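Local coordinates for large adhesion protein (Lap) involved in biofilm formation (Marinobacter hydrocarbonoclasticus, PDB 6XI3) that is probably involved in biofilm formation, its calcium-binding tandem beta-sandwich repeats forming part of the extending region of a long RTX adhesin, at residues Val344-Asp356 with Ala364-Leu376. Sequence-based numbering, arbitrary orientation.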
loop_
_atom_site.group_PDB
_atom_site.type_symbol
_atom_site.label_atom_id
_atom_site.label_comp_id
_atom_site.label_asym_id
_atom_site.label_seq_id
_atom_site.Cartn_x
_atom_site.Cartn_y
_atom_site.Cartn_z
ATOM N N VAL A 344 -4.752 -37.849 -27.599
ATOM C CA VAL A 344 -4.307 -37.243 -28.881
ATOM C C VAL A 344 -5.380 -36.236 -29.302
ATOM O O VAL A 344 -6.505 -36.670 -29.512
ATOM C CB VAL A 344 -4.104 -38.308 -29.968
ATOM C CG1 VAL A 344 -3.631 -37.666 -31.259
ATOM C CG2 VAL A 344 -3.133 -39.389 -29.534
ATOM N N ALA A 345 -5.042 -34.952 -29.376
ATOM C CA ALA A 345 -5.961 -33.850 -29.727
ATOM C C ALA A 345 -6.654 -34.243 -31.026
ATOM O O ALA A 345 -6.005 -34.713 -31.961
ATOM C CB ALA A 345 -5.214 -32.539 -29.870
ATOM N N PRO A 346 -7.986 -34.113 -31.107
ATOM C CA PRO A 346 -8.683 -34.277 -32.377
ATOM C C PRO A 346 -8.086 -33.353 -33.444
ATOM O O PRO A 346 -7.587 -32.285 -33.110
ATOM C CB PRO A 346 -10.117 -33.907 -32.024
ATOM C CG PRO A 346 -10.225 -34.292 -30.571
ATOM C CD PRO A 346 -8.910 -33.810 -29.998
ATOM N N ASN A 347 -8.040 -33.860 -34.673
ATOM C CA ASN A 347 -7.466 -33.203 -35.872
ATOM C C ASN A 347 -5.945 -33.346 -35.952
ATOM O O ASN A 347 -5.410 -32.896 -36.993
ATOM C CB ASN A 347 -7.940 -31.754 -35.993
ATOM C CG ASN A 347 -9.440 -31.709 -36.124
ATOM O OD1 ASN A 347 -10.012 -32.550 -36.796
ATOM N ND2 ASN A 347 -10.083 -30.757 -35.473
ATOM N N SER A 348 -5.290 -34.026 -35.002
ATOM C CA SER A 348 -3.894 -34.507 -35.143
ATOM C C SER A 348 -3.774 -35.488 -36.316
ATOM O O SER A 348 -4.747 -36.185 -36.622
ATOM C CB SER A 348 -3.396 -35.148 -33.898
ATOM O OG SER A 348 -3.501 -34.255 -32.811
ATOM N N GLN A 349 -2.597 -35.542 -36.913
ATOM C CA GLN A 349 -2.261 -36.511 -37.979
ATOM C C GLN A 349 -1.890 -37.844 -37.332
ATOM O O GLN A 349 -1.287 -37.820 -36.253
ATOM C CB GLN A 349 -1.098 -35.985 -38.810
ATOM C CG GLN A 349 -1.421 -34.656 -39.463
ATOM C CD GLN A 349 -0.361 -34.226 -40.448
ATOM O OE1 GLN A 349 -0.605 -33.371 -41.297
ATOM N NE2 GLN A 349 0.800 -34.847 -40.360
ATOM N N VAL A 350 -2.299 -38.948 -37.954
ATOM C CA VAL A 350 -1.805 -40.303 -37.658
ATOM C C VAL A 350 -0.964 -40.714 -38.852
ATOM O O VAL A 350 -1.555 -40.762 -39.940
ATOM C CB VAL A 350 -2.938 -41.332 -37.495
ATOM C CG1 VAL A 350 -2.333 -42.656 -37.061
ATOM C CG2 VAL A 350 -4.036 -40.860 -36.545
ATOM N N ASN A 351 0.307 -41.046 -38.653
ATOM C CA ASN A 351 1.171 -41.576 -39.750
ATOM C C ASN A 351 1.088 -43.106 -39.726
ATOM O O ASN A 351 1.264 -43.708 -38.625
ATOM C CB ASN A 351 2.621 -41.057 -39.673
ATOM C CG ASN A 351 2.744 -39.564 -39.943
ATOM O OD1 ASN A 351 2.595 -38.748 -39.040
ATOM N ND2 ASN A 351 3.001 -39.176 -41.178
ATOM N N VAL A 352 0.873 -43.717 -40.900
ATOM C CA VAL A 352 0.722 -45.190 -41.058
ATOM C C VAL A 352 1.753 -45.679 -42.076
ATOM O O VAL A 352 1.948 -45.012 -43.089
ATOM C CB VAL A 352 -0.709 -45.568 -41.465
ATOM C CG1 VAL A 352 -0.844 -47.045 -41.791
ATOM C CG2 VAL A 352 -1.719 -45.186 -40.391
ATOM N N THR A 353 2.469 -46.750 -41.744
ATOM C CA THR A 353 3.348 -47.502 -42.690
ATOM C C THR A 353 2.826 -48.936 -42.797
ATOM O O THR A 353 2.378 -49.503 -41.775
ATOM C CB THR A 353 4.811 -47.496 -42.227
ATOM O OG1 THR A 353 4.753 -48.148 -40.957
ATOM C CG2 THR A 353 5.423 -46.110 -42.106
ATOM N N ILE A 354 2.821 -49.481 -44.010
ATOM C CA ILE A 354 2.565 -50.923 -44.259
ATOM C C ILE A 354 3.839 -51.434 -44.933
ATOM O O ILE A 354 4.172 -50.879 -45.980
ATOM C CB ILE A 354 1.323 -51.107 -45.140
ATOM C CG1 ILE A 354 0.111 -50.392 -44.530
ATOM C CG2 ILE A 354 1.035 -52.578 -45.376
ATOM C CD1 ILE A 354 -0.783 -49.812 -45.582
ATOM N N THR A 355 4.536 -52.361 -44.283
ATOM C CA THR A 355 5.793 -52.964 -44.760
ATOM C C THR A 355 5.503 -54.410 -45.173
ATOM O O THR A 355 4.887 -55.130 -44.407
ATOM C CB THR A 355 6.868 -52.816 -43.679
ATOM O OG1 THR A 355 6.826 -51.424 -43.348
ATOM C CG2 THR A 355 8.245 -53.278 -44.130
ATOM N N ASP A 356 5.948 -54.800 -46.358
ATOM C CA ASP A 356 5.836 -56.198 -46.845
ATOM C C ASP A 356 7.097 -56.991 -46.449
ATOM O O ASP A 356 7.976 -56.429 -45.769
ATOM C CB ASP A 356 5.549 -56.150 -48.341
ATOM C CG ASP A 356 6.736 -55.797 -49.209
ATOM O OD1 ASP A 356 7.879 -55.693 -48.663
ATOM O OD2 ASP A 356 6.517 -55.668 -50.430
ATOM N N ALA A 364 0.975 -43.598 -45.482
ATOM C CA ALA A 364 -0.323 -42.908 -45.530
ATOM C C ALA A 364 -0.439 -42.036 -44.275
ATOM O O ALA A 364 0.343 -42.232 -43.313
ATOM C CB ALA A 364 -1.434 -43.936 -45.632
ATOM N N ILE A 365 -1.401 -41.122 -44.297
ATOM C CA ILE A 365 -1.662 -40.130 -43.224
ATOM C C ILE A 365 -3.169 -39.891 -43.180
ATOM O O ILE A 365 -3.811 -39.733 -44.250
ATOM C CB ILE A 365 -0.891 -38.804 -43.436
ATOM C CG1 ILE A 365 0.580 -39.006 -43.825
ATOM C CG2 ILE A 365 -0.990 -37.958 -42.196
ATOM C CD1 ILE A 365 1.374 -37.690 -44.000
ATOM N N THR A 366 -3.730 -39.895 -41.983
ATOM C CA THR A 366 -5.155 -39.563 -41.803
ATOM C C THR A 366 -5.264 -38.721 -40.540
ATOM O O THR A 366 -4.218 -38.366 -39.954
ATOM C CB THR A 366 -6.040 -40.817 -41.804
ATOM O OG1 THR A 366 -7.414 -40.431 -41.980
ATOM C CG2 THR A 366 -5.824 -41.632 -40.550
ATOM N N THR A 367 -6.491 -38.385 -40.197
ATOM C CA THR A 367 -6.832 -37.433 -39.127
ATOM C C THR A 367 -7.564 -38.140 -37.975
ATOM O O THR A 367 -8.494 -38.911 -38.222
ATOM C CB THR A 367 -7.623 -36.270 -39.722
ATOM O OG1 THR A 367 -6.720 -35.636 -40.639
ATOM C CG2 THR A 367 -8.097 -35.281 -38.681
ATOM N N VAL A 368 -7.150 -37.832 -36.750
ATOM C CA VAL A 368 -7.837 -38.284 -35.513
ATOM C C VAL A 368 -9.214 -37.596 -35.407
ATOM O O VAL A 368 -9.243 -36.367 -35.413
ATOM C CB VAL A 368 -6.956 -38.049 -34.279
ATOM C CG1 VAL A 368 -7.665 -38.513 -33.013
ATOM C CG2 VAL A 368 -5.606 -38.745 -34.397
ATOM N N GLY A 369 -10.295 -38.365 -35.184
ATOM C CA GLY A 369 -11.665 -37.828 -35.078
ATOM C C GLY A 369 -11.914 -37.164 -33.726
ATOM O O GLY A 369 -11.049 -37.233 -32.843
ATOM N N ALA A 370 -13.073 -36.546 -33.561
ATOM C CA ALA A 370 -13.537 -36.008 -32.258
ATOM C C ALA A 370 -13.445 -37.078 -31.159
ATOM O O ALA A 370 -13.031 -36.727 -30.046
ATOM C CB ALA A 370 -14.937 -35.471 -32.375
ATOM N N ASP A 371 -13.763 -38.341 -31.454
ATOM C CA ASP A 371 -13.787 -39.404 -30.410
ATOM C C ASP A 371 -12.439 -40.121 -30.282
ATOM O O ASP A 371 -12.383 -41.144 -29.568
ATOM C CB ASP A 371 -14.914 -40.388 -30.691
ATOM C CG ASP A 371 -14.693 -41.187 -31.967
ATOM O OD1 ASP A 371 -13.611 -41.040 -32.612
ATOM O OD2 ASP A 371 -15.604 -41.926 -32.306
ATOM N N GLY A 372 -11.376 -39.642 -30.936
ATOM C CA GLY A 372 -10.036 -40.258 -30.840
ATOM C C GLY A 372 -9.817 -41.354 -31.872
ATOM O O GLY A 372 -8.672 -41.793 -32.010
ATOM N N SER A 373 -10.852 -41.744 -32.617
ATOM C CA SER A 373 -10.747 -42.833 -33.622
ATOM C C SER A 373 -10.230 -42.284 -34.956
ATOM O O SER A 373 -10.252 -41.049 -35.219
ATOM C CB SER A 373 -12.045 -43.612 -33.791
ATOM O OG SER A 373 -13.075 -42.800 -34.346
ATOM N N TYR A 374 -9.718 -43.185 -35.772
ATOM C CA TYR A 374 -9.194 -42.845 -37.105
ATOM C C TYR A 374 -9.419 -44.073 -37.979
ATOM O O TYR A 374 -9.567 -45.167 -37.440
ATOM C CB TYR A 374 -7.719 -42.428 -37.077
ATOM C CG TYR A 374 -6.730 -43.492 -36.691
ATOM C CD1 TYR A 374 -6.433 -43.736 -35.365
ATOM C CD2 TYR A 374 -6.128 -44.284 -37.650
ATOM C CE1 TYR A 374 -5.553 -44.732 -34.984
ATOM C CE2 TYR A 374 -5.261 -45.293 -37.294
ATOM C CZ TYR A 374 -4.985 -45.525 -35.958
ATOM O OH TYR A 374 -4.112 -46.485 -35.613
ATOM N N SER A 375 -9.470 -43.878 -39.281
ATOM C CA SER A 375 -9.503 -45.026 -40.205
ATOM C C SER A 375 -8.925 -44.636 -41.554
ATOM O O SER A 375 -8.889 -43.456 -41.855
ATOM C CB SER A 375 -10.891 -45.594 -40.301
ATOM O OG SER A 375 -11.785 -44.660 -40.821
ATOM N N LEU A 376 -8.477 -45.641 -42.307
ATOM C CA LEU A 376 -8.079 -45.491 -43.720
ATOM C C LEU A 376 -8.728 -46.649 -44.468
ATOM O O LEU A 376 -8.636 -47.783 -43.996
ATOM C CB LEU A 376 -6.547 -45.491 -43.874
ATOM C CG LEU A 376 -5.795 -44.468 -43.016
ATOM C CD1 LEU A 376 -5.438 -45.047 -41.658
ATOM C CD2 LEU A 376 -4.539 -43.996 -43.695
HETATM O O HOH W 1 -4.849 -33.848 -39.550
HETATM O O HOH W 2 3.282 -41.438 -43.084
#
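Val350 and Val352 pair with Thr366 and Ala364 as antiparallel hydrogen-bonded pairs, and Gln349 and Asn351 face Thr367 and Ile365 as non-hydrogen-bonded ones. The bonds are close to straight; Val350 N donates to Thr366 O at 2.8 Å, with an angle of 170° at the hydrogen. Beyond the last bridge the ladder runs on: Val368 N reaches Ser348 O, and Asn347 N reaches Val368 O, at the type II turn Ala345-Ser348. Within that turn, Ala345 O accepts both Ser348 N and Ser348 OG, the hydroxyl at 2.7 Å.

The apolar evidence lies on the inner face. Val350 spreads both methyls over one face of the Tyr374 ring: CG1, anti to the backbone N (chi1 -175°), makes a CH-pi contact 4.0 Å from the centroid, 14° off the normal, while CG2 sits by Tyr374 CG at 3.8 Å. The same CG2 meets Val368 CG2 at 3.4 Å, tighter than usual. Val352 CG2 touches Leu376 CD1 at 3.9 Å.

On the other face, Ile365 CD1 lies alongside Asn351 ND2, 3.6 Å away. One water bridges Asn351 ND2 to Ala364 O, another Asn347 O to Thr367 OG1.

Strand 361-367 is outermost in its sheet, and strand 374-380 belongs to the other sheet with 334-342; this hairpin and its crossing to the facing sheet are typical of an Ig-like beta-sandwich.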